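Local coordinates for G protein alpha subunit (Entamoeba histolytica, PDB 4FID), which binds guanine nucleotide as the alpha subunit of a heterotrimeric G protein and probably hydrolyses GTP while relaying signals from membrane receptors, at residues A[5-10]-A[162-167]; A[33-38]-A[133-138]; A[156-161]-A[318-323]; A[228-233]-A[301-306]. All blocks are in the same frame, centred on the assembly; numbering follows the deposited sequence.

Overall arrangement
Contacts 1, 3 and 4 belong to the buried body of the Ras-like domain and share its central sheet, whereas contact 2 lies at the surface, where the link into the all-helical domain meets the loop before helix 138-143. Contacts 1 and 4 join parallel neighbouring strands by backbone hydrogen bonds, on either side of the central strand 187-193. Contact 3 is wholly apolar: the turn of a hairpin that shares strand 162-167 with contact 1 meets helix 312-332. That helix also covers Leu232 of contact 4, so one helix touches all three. Contact 2, with its centre about 25 Å from that of contact 1, relies instead on an arginine and a glutamate binding backbone atoms.

Contact 1: residues A[5-10]-A[162-167]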
loop_
_atom_site.group_PDB
_atom_site.type_symbol
_atom_site.label_atom_id
_atom_site.label_comp_id
_atom_site.label_asym_id
_atom_site.label_seq_id
_atom_site.Cartn_x
_atom_site.Cartn_y
_atom_site.Cartn_z
ATOM N N PRO A 5 6.475 -15.481 -21.416
ATOM C CA PRO A 5 5.449 -14.895 -20.539
ATOM C C PRO A 5 5.283 -13.391 -20.742
ATOM O O PRO A 5 6.224 -12.718 -21.157
ATOM C CB PRO A 5 6.002 -15.161 -19.136
ATOM C CG PRO A 5 7.479 -15.181 -19.337
ATOM C CD PRO A 5 7.693 -15.841 -20.669
ATOM N N ILE A 6 4.085 -12.885 -20.468
ATOM C CA ILE A 6 3.847 -11.455 -20.450
ATOM C C ILE A 6 4.520 -10.850 -19.209
ATOM O O ILE A 6 4.296 -11.299 -18.070
ATOM C CB ILE A 6 2.347 -11.129 -20.434
ATOM C CG1 ILE A 6 1.663 -11.706 -21.668
ATOM C CG2 ILE A 6 2.123 -9.613 -20.349
ATOM C CD1 ILE A 6 0.225 -11.246 -21.822
ATOM N N THR A 7 5.341 -9.831 -19.438
ATOM C CA THR A 7 6.113 -9.243 -18.371
ATOM C C THR A 7 5.509 -7.940 -17.847
ATOM O O THR A 7 5.161 -7.041 -18.599
ATOM C CB THR A 7 7.552 -9.041 -18.820
ATOM O OG1 THR A 7 8.146 -10.327 -19.000
ATOM C CG2 THR A 7 8.345 -8.265 -17.778
ATOM N N VAL A 8 5.408 -7.852 -16.533
ATOM C CA VAL A 8 4.796 -6.712 -15.890
ATOM C C VAL A 8 5.726 -6.226 -14.808
ATOM O O VAL A 8 6.213 -7.015 -14.002
ATOM C CB VAL A 8 3.478 -7.104 -15.230
ATOM C CG1 VAL A 8 2.909 -5.930 -14.475
ATOM C CG2 VAL A 8 2.497 -7.614 -16.278
HETATM N N MSE A 9 5.968 -4.924 -14.796
HETATM C CA MSE A 9 6.885 -4.309 -13.846
HETATM C C MSE A 9 6.128 -3.365 -12.922
HETATM O O MSE A 9 5.439 -2.460 -13.401
HETATM C CB MSE A 9 7.974 -3.554 -14.604
HETATM C CG MSE A 9 8.949 -2.833 -13.712
HETATM SE SE MSE A 9 10.466 -1.993 -14.645
HETATM C CE MSE A 9 11.599 -3.551 -14.995
ATOM N N LEU A 10 6.232 -3.584 -11.608
ATOM C CA LEU A 10 5.624 -2.677 -10.638
ATOM C C LEU A 10 6.613 -1.624 -10.185
ATOM O O LEU A 10 7.680 -1.954 -9.670
ATOM C CB LEU A 10 5.124 -3.428 -9.406
ATOM C CG LEU A 10 3.879 -4.298 -9.578
ATOM C CD1 LEU A 10 3.458 -4.835 -8.236
ATOM C CD2 LEU A 10 2.752 -3.522 -10.235
ATOM N N PRO A 162 0.693 -17.112 -19.266
ATOM C CA PRO A 162 1.827 -16.921 -18.349
ATOM C C PRO A 162 2.213 -15.437 -18.133
ATOM O O PRO A 162 2.390 -14.695 -19.102
ATOM C CB PRO A 162 2.962 -17.655 -19.057
ATOM C CG PRO A 162 2.641 -17.481 -20.514
ATOM C CD PRO A 162 1.127 -17.505 -20.615
ATOM N N PHE A 163 2.333 -15.024 -16.870
ATOM C CA PHE A 163 2.821 -13.696 -16.531
ATOM C C PHE A 163 4.096 -13.734 -15.686
ATOM O O PHE A 163 4.321 -14.658 -14.908
ATOM C CB PHE A 163 1.748 -12.899 -15.797
ATOM C CG PHE A 163 0.707 -12.327 -16.697
ATOM C CD1 PHE A 163 0.672 -10.974 -16.955
ATOM C CD2 PHE A 163 -0.238 -13.146 -17.297
ATOM C CE1 PHE A 163 -0.301 -10.442 -17.795
ATOM C CE2 PHE A 163 -1.209 -12.621 -18.137
ATOM C CZ PHE A 163 -1.242 -11.271 -18.383
ATOM N N HIS A 164 4.937 -12.724 -15.859
ATOM C CA HIS A 164 6.127 -12.583 -15.034
ATOM C C HIS A 164 6.123 -11.190 -14.416
ATOM O O HIS A 164 5.985 -10.178 -15.118
ATOM C CB HIS A 164 7.391 -12.834 -15.847
ATOM C CG HIS A 164 8.649 -12.709 -15.055
ATOM N ND1 HIS A 164 9.089 -13.694 -14.194
ATOM C CD2 HIS A 164 9.573 -11.719 -14.996
ATOM C CE1 HIS A 164 10.224 -13.312 -13.636
ATOM N NE2 HIS A 164 10.543 -12.118 -14.109
ATOM N N LEU A 165 6.249 -11.145 -13.094
ATOM C CA LEU A 165 6.048 -9.913 -12.352
ATOM C C LEU A 165 7.402 -9.483 -11.803
ATOM O O LEU A 165 8.076 -10.275 -11.137
ATOM C CB LEU A 165 5.025 -10.156 -11.224
ATOM C CG LEU A 165 4.365 -9.015 -10.426
ATOM C CD1 LEU A 165 5.344 -8.369 -9.477
ATOM C CD2 LEU A 165 3.764 -7.953 -11.331
ATOM N N ILE A 166 7.813 -8.249 -12.111
ATOM C CA ILE A 166 9.046 -7.685 -11.573
ATOM C C ILE A 166 8.706 -6.551 -10.641
ATOM O O ILE A 166 8.220 -5.513 -11.085
ATOM C CB ILE A 166 9.944 -7.124 -12.679
ATOM C CG1 ILE A 166 10.235 -8.213 -13.723
ATOM C CG2 ILE A 166 11.246 -6.491 -12.061
ATOM C CD1 ILE A 166 10.790 -7.687 -15.017
ATOM N N ASP A 167 8.950 -6.752 -9.347
ATOM C CA ASP A 167 8.629 -5.744 -8.323
ATOM C C ASP A 167 9.886 -4.950 -7.963
ATOM O O ASP A 167 10.779 -5.461 -7.286
ATOM C CB ASP A 167 8.024 -6.427 -7.091
ATOM C CG ASP A 167 7.746 -5.469 -5.949
ATOM O OD1 ASP A 167 7.409 -5.969 -4.857
ATOM O OD2 ASP A 167 7.859 -4.232 -6.115
#
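Ile6 lies broadside on the ring of Phe163, its CB 4.0 Å from the ring centroid and 18° off the normal, while CG2 and CD1 spread outward over CE1 and CZ. Val8 takes the rim of the same ring, with CG2 3.9 Å from CD1 of Phe163 and in the ring plane. Its other methyl, CG1, turned anti to the backbone N (chi1 176°), meets Leu165 CD2 at 3.8 Å. That leucine methyl therefore fits as a knob between Val8 and Leu10, whose CG is 4.1 Å from it. These are neighbouring parallel strands of the Ras-like P-loop fold, paired in register by five backbone hydrogen bonds, among them Ile166 N to Val8 O at 2.8 Å. Helix 312-332 covers this face, Val323 touching Phe163 and Ile326 touching Ile6. On the other face Thr7 CG2 reaches Ile166 CD1 at 3.7 Å, and the bent end of selenomethionine Met9 brings CE to 4.2 Å from Ile166 CG2. Next to them His164 lies alongside Thr7, its ring nitrogens held by Asp155 and Glu153. Back on the Leu10 face, at the end of the strand, Asp167 forms a salt bridge with Lys18, a GDP-binding residue.

Contact 2: residues A[33-38]-A[133-138]; sequences FPEQER and DYVPTE
Phe33 gives its backbone N to Glu138 OE1 at 2.7 Å, a fairly straight bond that uses the anti lone pair of the carboxylate oxygen. The Phe33 carbonyl accepts Arg38 NE at 3.0 Å, the donor lying above the carbonyl plane. Pro34 occupies the N-cap of the short helix that follows. Its first residue, Glu35, sends an extended side chain across Val135 at about a right angle, CG to CG2 4.0 Å, and its CA lies over one face of the Arg38 guanidinium. Arg38 carries most of the contact: turned about CG-CD (chi3 -91°), it drops the guanidinium beside Pro136, where NH1 bonds the Pro136 O at 3.2 Å, almost straight (175°) and in the carbonyl plane. The Pro136 ring in turn rests against the Arg38 carbonyl, CG to O 3.6 Å. Segment 33-38 belongs to the link that leads into the all-helical domain; 133-138 is the loop before helix 138-143, the last helix before the chain returns. Leu141 of that helix packs on Phe33, Arg38 and Pro136. With Phe33 O and Pro136 O both in its plane, the guanidinium is fixed in rotation. Within this contact its N-H groups meet carbonyl oxygens, and the Glu138 carboxylate, turned 85° from it without touching, may add a favourable field.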
loop_
_atom_site.group_PDB
_atom_site.type_symbol
_atom_site.label_atom_id
_atom_site.label_comp_id
_atom_site.label_asym_id
_atom_site.label_seq_id
_atom_site.Cartn_x
_atom_site.Cartn_y
_atom_site.Cartn_z
ATOM N N PHE A 33 1.437 -18.268 -0.313
ATOM C CA PHE A 33 2.617 -18.431 0.511
ATOM C C PHE A 33 2.459 -19.639 1.411
ATOM O O PHE A 33 1.477 -19.757 2.142
ATOM C CB PHE A 33 2.866 -17.175 1.340
ATOM C CG PHE A 33 3.116 -15.952 0.505
ATOM C CD1 PHE A 33 2.052 -15.244 -0.060
ATOM C CD2 PHE A 33 4.415 -15.514 0.265
ATOM C CE1 PHE A 33 2.283 -14.125 -0.839
ATOM C CE2 PHE A 33 4.650 -14.388 -0.509
ATOM C CZ PHE A 33 3.581 -13.695 -1.061
ATOM N N PRO A 34 3.422 -20.561 1.327
ATOM C CA PRO A 34 3.451 -21.771 2.153
ATOM C C PRO A 34 3.792 -21.462 3.601
ATOM O O PRO A 34 4.410 -20.445 3.910
ATOM C CB PRO A 34 4.550 -22.614 1.509
ATOM C CG PRO A 34 5.382 -21.650 0.733
ATOM C CD PRO A 34 4.447 -20.577 0.272
ATOM N N GLU A 35 3.381 -22.356 4.482
ATOM C CA GLU A 35 3.530 -22.138 5.905
ATOM C C GLU A 35 4.912 -21.654 6.325
ATOM O O GLU A 35 5.013 -20.780 7.180
ATOM C CB GLU A 35 3.148 -23.396 6.692
ATOM C CG GLU A 35 3.187 -23.199 8.202
ATOM C CD GLU A 35 2.842 -24.460 8.975
ATOM O OE1 GLU A 35 2.548 -25.498 8.339
ATOM O OE2 GLU A 35 2.869 -24.409 10.224
ATOM N N GLN A 36 5.979 -22.212 5.759
ATOM C CA GLN A 36 7.312 -21.824 6.233
ATOM C C GLN A 36 7.704 -20.408 5.816
ATOM O O GLN A 36 8.421 -19.730 6.548
ATOM C CB GLN A 36 8.411 -22.841 5.880
ATOM C CG GLN A 36 8.572 -23.122 4.408
ATOM C CD GLN A 36 7.775 -24.336 3.969
ATOM O OE1 GLN A 36 7.617 -25.298 4.730
ATOM N NE2 GLN A 36 7.272 -24.301 2.738
ATOM N N GLU A 37 7.226 -19.958 4.658
ATOM C CA GLU A 37 7.457 -18.580 4.232
ATOM C C GLU A 37 6.671 -17.620 5.129
ATOM O O GLU A 37 7.208 -16.635 5.643
ATOM C CB GLU A 37 7.068 -18.398 2.767
ATOM C CG GLU A 37 7.427 -17.040 2.190
ATOM C CD GLU A 37 7.576 -17.079 0.678
ATOM O OE1 GLU A 37 7.369 -18.165 0.080
ATOM O OE2 GLU A 37 7.905 -16.024 0.085
ATOM N N ARG A 38 5.400 -17.930 5.338
ATOM C CA ARG A 38 4.574 -17.160 6.253
ATOM C C ARG A 38 5.161 -17.025 7.663
ATOM O O ARG A 38 5.133 -15.947 8.253
ATOM C CB ARG A 38 3.172 -17.775 6.324
ATOM C CG ARG A 38 2.267 -17.392 5.176
ATOM C CD ARG A 38 0.870 -17.834 5.460
ATOM N NE ARG A 38 0.684 -19.160 4.920
ATOM C CZ ARG A 38 0.398 -20.233 5.640
ATOM N NH1 ARG A 38 0.223 -20.130 6.949
ATOM N NH2 ARG A 38 0.278 -21.405 5.035
ATOM N N ASP A 133 1.267 -20.616 19.620
ATOM C CA ASP A 133 1.584 -21.386 18.422
ATOM C C ASP A 133 1.241 -20.649 17.131
ATOM O O ASP A 133 1.298 -21.230 16.044
ATOM C CB ASP A 133 0.847 -22.723 18.442
ATOM C CG ASP A 133 -0.663 -22.555 18.376
ATOM O OD1 ASP A 133 -1.219 -21.852 19.250
ATOM O OD2 ASP A 133 -1.292 -23.129 17.457
ATOM N N TYR A 134 0.885 -19.375 17.266
ATOM C CA TYR A 134 0.418 -18.545 16.154
ATOM C C TYR A 134 1.349 -18.562 14.948
ATOM O O TYR A 134 2.530 -18.265 15.061
ATOM C CB TYR A 134 0.185 -17.094 16.633
ATOM C CG TYR A 134 0.200 -16.048 15.536
ATOM C CD1 TYR A 134 -0.804 -16.015 14.576
ATOM C CD2 TYR A 134 1.222 -15.091 15.458
ATOM C CE1 TYR A 134 -0.796 -15.078 13.560
ATOM C CE2 TYR A 134 1.238 -14.125 14.436
ATOM C CZ TYR A 134 0.219 -14.135 13.493
ATOM O OH TYR A 134 0.173 -13.223 12.482
ATOM N N VAL A 135 0.801 -18.923 13.793
ATOM C CA VAL A 135 1.505 -18.782 12.524
ATOM C C VAL A 135 0.678 -17.833 11.646
ATOM O O VAL A 135 -0.536 -18.011 11.502
ATOM C CB VAL A 135 1.802 -20.171 11.839
ATOM C CG1 VAL A 135 0.590 -21.075 11.860
ATOM C CG2 VAL A 135 2.299 -20.007 10.421
ATOM N N PRO A 136 1.326 -16.785 11.100
ATOM C CA PRO A 136 0.633 -15.787 10.276
ATOM C C PRO A 136 -0.095 -16.415 9.101
ATOM O O PRO A 136 0.389 -17.374 8.512
ATOM C CB PRO A 136 1.775 -14.891 9.779
ATOM C CG PRO A 136 2.791 -14.969 10.845
ATOM C CD PRO A 136 2.732 -16.413 11.323
ATOM N N THR A 137 -1.257 -15.865 8.774
ATOM C CA THR A 137 -2.012 -16.283 7.604
ATOM C C THR A 137 -1.675 -15.371 6.413
ATOM O O THR A 137 -1.053 -14.321 6.577
ATOM C CB THR A 137 -3.505 -16.148 7.880
ATOM O OG1 THR A 137 -3.857 -14.750 7.921
ATOM C CG2 THR A 137 -3.864 -16.792 9.183
ATOM N N GLU A 138 -2.091 -15.762 5.214
ATOM C CA GLU A 138 -1.872 -14.921 4.036
ATOM C C GLU A 138 -2.521 -13.567 4.208
ATOM O O GLU A 138 -2.019 -12.560 3.689
ATOM C CB GLU A 138 -2.375 -15.595 2.771
ATOM C CG GLU A 138 -1.562 -16.840 2.394
ATOM C CD GLU A 138 -2.017 -17.473 1.094
ATOM O OE1 GLU A 138 -1.164 -17.992 0.350
ATOM O OE2 GLU A 138 -3.232 -17.448 0.807
#

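Contact 3: residues A[156-161]-A[318-323]; sequences FVVKDI and VFMLAV
Phe156 sets its ring between its own backbone N and carbonyl carbon (chi1 46°), and Phe319 turns CG anti to its backbone N (chi1 -171°); the two rings thereby approach from opposite directions. This is the seam of the Ras-like fold where the hairpin of strands 152-157 and 162-167 rests on the long C-terminal helix 312-332. The rings meet obliquely, with planes at 68° and centroids 5.7 Å apart. Phe319 comes to the edge of the Phe156 ring, its CE2 3.6 Å from Phe156 CE2, and CZ lies in that ring's plane. Just beyond the strand, Val158 points both methyls at the helix. CG1 touches the edge of the Phe319 ring at CE2, while CG2 meets the selenium of Met320 at 3.9 Å; this selenomethionine is poorly ordered, so its exact position means little. The backbone bond from Val158 N to Ile161 O, 3.1 Å long, closes the turn. Phe163 of the partner strand extends the apolar patch beside Phe156, and Phe29 covers Val158 and Phe319 from a loop. One helical turn past Phe319, Val323 reaches Val158 tip to tip, CG2 to CG1 4.0 Å.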
loop_
_atom_site.group_PDB
_atom_site.type_symbol
_atom_site.label_atom_id
_atom_site.label_comp_id
_atom_site.label_asym_id
_atom_site.label_seq_id
_atom_site.Cartn_x
_atom_site.Cartn_y
_atom_site.Cartn_z
ATOM N N PHE A 156 3.024 -15.913 -12.382
ATOM C CA PHE A 156 1.691 -16.445 -12.158
ATOM C C PHE A 156 1.048 -16.779 -13.509
ATOM O O PHE A 156 1.688 -16.664 -14.559
ATOM C CB PHE A 156 0.832 -15.476 -11.339
ATOM C CG PHE A 156 0.912 -14.053 -11.795
ATOM C CD1 PHE A 156 1.989 -13.260 -11.449
ATOM C CD2 PHE A 156 -0.101 -13.498 -12.559
ATOM C CE1 PHE A 156 2.063 -11.939 -11.877
ATOM C CE2 PHE A 156 -0.035 -12.177 -12.984
ATOM C CZ PHE A 156 1.046 -11.399 -12.643
ATOM N N VAL A 157 -0.203 -17.231 -13.466
ATOM C CA VAL A 157 -0.989 -17.494 -14.665
ATOM C C VAL A 157 -2.332 -16.820 -14.449
ATOM O O VAL A 157 -2.829 -16.785 -13.332
ATOM C CB VAL A 157 -1.215 -19.012 -14.891
ATOM C CG1 VAL A 157 -2.391 -19.247 -15.823
ATOM C CG2 VAL A 157 0.038 -19.680 -15.445
ATOM N N VAL A 158 -2.909 -16.254 -15.498
ATOM C CA VAL A 158 -4.270 -15.741 -15.396
ATOM C C VAL A 158 -5.090 -16.135 -16.627
ATOM O O VAL A 158 -4.762 -15.761 -17.757
ATOM C CB VAL A 158 -4.326 -14.210 -15.097
ATOM C CG1 VAL A 158 -3.328 -13.447 -15.936
ATOM C CG2 VAL A 158 -5.739 -13.662 -15.293
ATOM N N LYS A 159 -6.140 -16.921 -16.386
ATOM C CA LYS A 159 -6.980 -17.449 -17.452
ATOM C C LYS A 159 -6.123 -18.148 -18.509
ATOM O O LYS A 159 -6.294 -17.941 -19.713
ATOM C CB LYS A 159 -7.831 -16.332 -18.064
ATOM C CG LYS A 159 -8.965 -16.815 -18.960
ATOM C CD LYS A 159 -9.892 -15.667 -19.365
ATOM C CE LYS A 159 -10.837 -16.077 -20.496
ATOM N NZ LYS A 159 -11.663 -17.257 -20.132
ATOM N N ASP A 160 -5.192 -18.971 -18.033
ATOM C CA ASP A 160 -4.295 -19.738 -18.902
ATOM C C ASP A 160 -3.447 -18.871 -19.836
ATOM O O ASP A 160 -3.590 -18.903 -21.058
ATOM C CB ASP A 160 -5.067 -20.811 -19.675
ATOM C CG ASP A 160 -5.489 -21.972 -18.789
ATOM O OD1 ASP A 160 -4.637 -22.469 -18.020
ATOM O OD2 ASP A 160 -6.666 -22.386 -18.857
ATOM N N ILE A 161 -2.560 -18.100 -19.225
ATOM C CA ILE A 161 -1.662 -17.183 -19.907
ATOM C C ILE A 161 -0.572 -16.901 -18.887
ATOM O O ILE A 161 -0.870 -16.511 -17.758
ATOM C CB ILE A 161 -2.367 -15.853 -20.250
ATOM C CG1 ILE A 161 -3.498 -16.067 -21.248
ATOM C CG2 ILE A 161 -1.382 -14.836 -20.811
ATOM C CD1 ILE A 161 -4.366 -14.855 -21.406
ATOM N N VAL A 318 -9.678 -5.997 -10.927
ATOM C CA VAL A 318 -8.897 -4.955 -11.585
ATOM C C VAL A 318 -7.737 -5.461 -12.451
ATOM O O VAL A 318 -7.497 -4.950 -13.546
ATOM C CB VAL A 318 -8.366 -3.930 -10.583
ATOM C CG1 VAL A 318 -7.405 -2.991 -11.270
ATOM C CG2 VAL A 318 -9.518 -3.167 -9.988
ATOM N N PHE A 319 -7.014 -6.465 -11.982
ATOM C CA PHE A 319 -5.926 -6.963 -12.801
ATOM C C PHE A 319 -6.445 -7.630 -14.082
ATOM O O PHE A 319 -5.753 -7.676 -15.105
ATOM C CB PHE A 319 -5.013 -7.897 -12.021
ATOM C CG PHE A 319 -3.787 -8.251 -12.771
ATOM C CD1 PHE A 319 -2.764 -7.332 -12.909
ATOM C CD2 PHE A 319 -3.676 -9.475 -13.397
ATOM C CE1 PHE A 319 -1.630 -7.639 -13.636
ATOM C CE2 PHE A 319 -2.541 -9.787 -14.123
ATOM C CZ PHE A 319 -1.517 -8.863 -14.243
HETATM N N MSE A 320 -7.679 -8.122 -14.004
HETATM C CA MSE A 320 -8.392 -8.737 -15.124
HETATM C C MSE A 320 -8.630 -7.762 -16.280
HETATM O O MSE A 320 -8.273 -8.040 -17.426
HETATM C CB MSE A 320 -9.730 -9.280 -14.638
HETATM C CG MSE A 320 -10.071 -10.631 -15.204
HETATM SE SE MSE A 320 -9.181 -12.090 -14.260
HETATM C CE MSE A 320 -10.146 -11.965 -12.570
ATOM N N LEU A 321 -9.244 -6.624 -15.976
ATOM C CA LEU A 321 -9.326 -5.538 -16.934
ATOM C C LEU A 321 -7.948 -5.266 -17.513
ATOM O O LEU A 321 -7.790 -5.112 -18.726
ATOM C CB LEU A 321 -9.852 -4.277 -16.245
ATOM C CG LEU A 321 -11.250 -4.495 -15.648
ATOM C CD1 LEU A 321 -11.719 -3.313 -14.795
ATOM C CD2 LEU A 321 -12.237 -4.812 -16.757
ATOM N N ALA A 322 -6.947 -5.224 -16.643
ATOM C CA ALA A 322 -5.579 -4.945 -17.066
ATOM C C ALA A 322 -5.044 -5.934 -18.107
ATOM O O ALA A 322 -4.360 -5.536 -19.052
ATOM C CB ALA A 322 -4.651 -4.869 -15.871
ATOM N N VAL A 323 -5.356 -7.215 -17.946
ATOM C CA VAL A 323 -4.848 -8.227 -18.872
ATOM C C VAL A 323 -5.364 -7.947 -20.283
ATOM O O VAL A 323 -4.621 -8.047 -21.277
ATOM C CB VAL A 323 -5.270 -9.647 -18.443
ATOM C CG1 VAL A 323 -4.674 -10.688 -19.363
ATOM C CG2 VAL A 323 -4.842 -9.917 -16.999
#

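Contact 4: residues A[228-233]-A[301-306]; sequences GAVKLI and KVYTNP
Tyr303 O is approached by two groups of the neighbouring strand: Ile233 N, hydrogen-bonded at 2.8 Å, and Leu232 CA, whose C-H makes a contact of 3.2 Å with the same oxygen. It belongs to the parallel ladder of strands 230-236 and 301-307 in the Ras-like P-loop fold. On either side of it along the ladder, Tyr303 N bonds Lys231 O at 3.0 Å and Asn305 N bonds Ile233 O at 3.1 Å. Both strands run toward the nucleotide, the first ending at Asn236 and the second leading to Ala309, residues that bind GDP. The aromatic ring of Tyr303 leans back alongside the start of the neighbouring strand. Its CG is anti to the carbonyl carbon (chi1 -59°), which sets Lys231 O at the ring edge, in plane, and Val230 CG1 obliquely 3.9 Å from CE1. Leu232 fills the angle at the root of the ring, CD1 to Tyr303 CB 4.0 Å. Helix 312-332 covers this face, with Val325 and Asn329 against Tyr303 and Ala322 against Leu232. On the reverse face Ile233 and Val302 pack together under helix 209-222, CG1 to CG1 3.9 Å. There Lys231 curls back along its own strand, away from Val302, and its ammonium is held by Leu226 O and, in the carbonyl plane, by Ala229 O, NZ to O 2.9 Å.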
loop_
_atom_site.group_PDB
_atom_site.type_symbol
_atom_site.label_atom_id
_atom_site.label_comp_id
_atom_site.label_asym_id
_atom_site.label_seq_id
_atom_site.Cartn_x
_atom_site.Cartn_y
_atom_site.Cartn_z
ATOM N N GLY A 228 7.425 1.301 -25.573
ATOM C CA GLY A 228 6.863 0.043 -25.992
ATOM C C GLY A 228 5.979 -0.541 -24.924
ATOM O O GLY A 228 5.039 -1.276 -25.240
ATOM N N ALA A 229 6.269 -0.210 -23.665
ATOM C CA ALA A 229 5.464 -0.717 -22.548
ATOM C C ALA A 229 4.189 0.080 -22.318
ATOM O O ALA A 229 4.210 1.311 -22.299
ATOM C CB ALA A 229 6.285 -0.817 -21.263
ATOM N N VAL A 230 3.079 -0.638 -22.160
ATOM C CA VAL A 230 1.807 -0.044 -21.747
ATOM C C VAL A 230 1.965 0.577 -20.371
ATOM O O VAL A 230 2.578 -0.010 -19.482
ATOM C CB VAL A 230 0.668 -1.097 -21.669
ATOM C CG1 VAL A 230 -0.683 -0.413 -21.632
ATOM C CG2 VAL A 230 0.724 -2.010 -22.851
ATOM N N LYS A 231 1.396 1.759 -20.185
ATOM C CA LYS A 231 1.503 2.446 -18.909
ATOM C C LYS A 231 0.162 2.461 -18.181
ATOM O O LYS A 231 -0.828 3.026 -18.672
ATOM C CB LYS A 231 1.994 3.873 -19.135
ATOM C CG LYS A 231 3.157 4.001 -20.120
ATOM C CD LYS A 231 4.413 3.305 -19.610
ATOM C CE LYS A 231 5.627 3.844 -20.328
ATOM N NZ LYS A 231 5.445 3.852 -21.800
ATOM N N LEU A 232 0.140 1.851 -17.004
ATOM C CA LEU A 232 -1.045 1.806 -16.161
ATOM C C LEU A 232 -0.738 2.512 -14.863
ATOM O O LEU A 232 0.398 2.476 -14.392
ATOM C CB LEU A 232 -1.412 0.351 -15.832
ATOM C CG LEU A 232 -2.315 -0.404 -16.812
ATOM C CD1 LEU A 232 -1.740 -0.330 -18.228
ATOM C CD2 LEU A 232 -2.551 -1.861 -16.369
ATOM N N ILE A 233 -1.745 3.127 -14.259
ATOM C CA ILE A 233 -1.565 3.715 -12.944
ATOM C C ILE A 233 -2.588 3.137 -12.007
ATOM O O ILE A 233 -3.778 3.179 -12.302
ATOM C CB ILE A 233 -1.751 5.237 -12.960
ATOM C CG1 ILE A 233 -0.664 5.896 -13.781
ATOM C CG2 ILE A 233 -1.683 5.803 -11.545
ATOM C CD1 ILE A 233 -0.759 7.390 -13.734
ATOM N N LYS A 301 -0.976 6.930 -24.414
ATOM C CA LYS A 301 -2.195 6.835 -23.628
ATOM C C LYS A 301 -1.923 6.100 -22.319
ATOM O O LYS A 301 -1.230 5.091 -22.304
ATOM C CB LYS A 301 -3.279 6.113 -24.434
ATOM C CG LYS A 301 -4.599 5.918 -23.689
ATOM C CD LYS A 301 -5.612 5.106 -24.506
ATOM C CE LYS A 301 -6.170 5.909 -25.679
ATOM N NZ LYS A 301 -7.108 5.102 -26.504
ATOM N N VAL A 302 -2.479 6.611 -21.227
ATOM C CA VAL A 302 -2.273 6.046 -19.897
ATOM C C VAL A 302 -3.588 5.488 -19.341
ATOM O O VAL A 302 -4.614 6.185 -19.305
ATOM C CB VAL A 302 -1.727 7.124 -18.928
ATOM C CG1 VAL A 302 -1.655 6.595 -17.524
ATOM C CG2 VAL A 302 -0.369 7.586 -19.380
ATOM N N TYR A 303 -3.566 4.233 -18.910
ATOM C CA TYR A 303 -4.764 3.609 -18.356
ATOM C C TYR A 303 -4.760 3.727 -16.830
ATOM O O TYR A 303 -3.739 3.490 -16.190
ATOM C CB TYR A 303 -4.858 2.154 -18.810
ATOM C CG TYR A 303 -4.899 2.006 -20.313
ATOM C CD1 TYR A 303 -3.724 2.020 -21.068
ATOM C CD2 TYR A 303 -6.109 1.858 -20.990
ATOM C CE1 TYR A 303 -3.751 1.883 -22.454
ATOM C CE2 TYR A 303 -6.145 1.715 -22.376
ATOM C CZ TYR A 303 -4.966 1.732 -23.099
ATOM O OH TYR A 303 -4.997 1.606 -24.466
ATOM N N THR A 304 -5.890 4.124 -16.252
ATOM C CA THR A 304 -5.952 4.377 -14.820
ATOM C C THR A 304 -7.050 3.567 -14.174
ATOM O O THR A 304 -8.067 3.265 -14.798
ATOM C CB THR A 304 -6.190 5.885 -14.471
ATOM O OG1 THR A 304 -7.454 6.305 -14.986
ATOM C CG2 THR A 304 -5.106 6.782 -15.036
ATOM N N ASN A 305 -6.839 3.220 -12.909
ATOM C CA ASN A 305 -7.896 2.617 -12.116
ATOM C C ASN A 305 -7.602 2.799 -10.658
ATOM O O ASN A 305 -6.468 2.646 -10.225
ATOM C CB ASN A 305 -8.046 1.134 -12.434
ATOM C CG ASN A 305 -9.508 0.675 -12.424
ATOM O OD1 ASN A 305 -10.079 0.420 -11.375
ATOM N ND2 ASN A 305 -10.099 0.554 -13.605
ATOM N N PRO A 306 -8.626 3.145 -9.881
ATOM C CA PRO A 306 -8.349 3.185 -8.449
ATOM C C PRO A 306 -8.352 1.759 -7.909
ATOM O O PRO A 306 -8.978 0.857 -8.489
ATOM C CB PRO A 306 -9.516 4.011 -7.881
ATOM C CG PRO A 306 -10.493 4.232 -9.060
ATOM C CD PRO A 306 -10.055 3.341 -10.176
HETATM O O HOH W 1 0.247 3.235 -22.709
#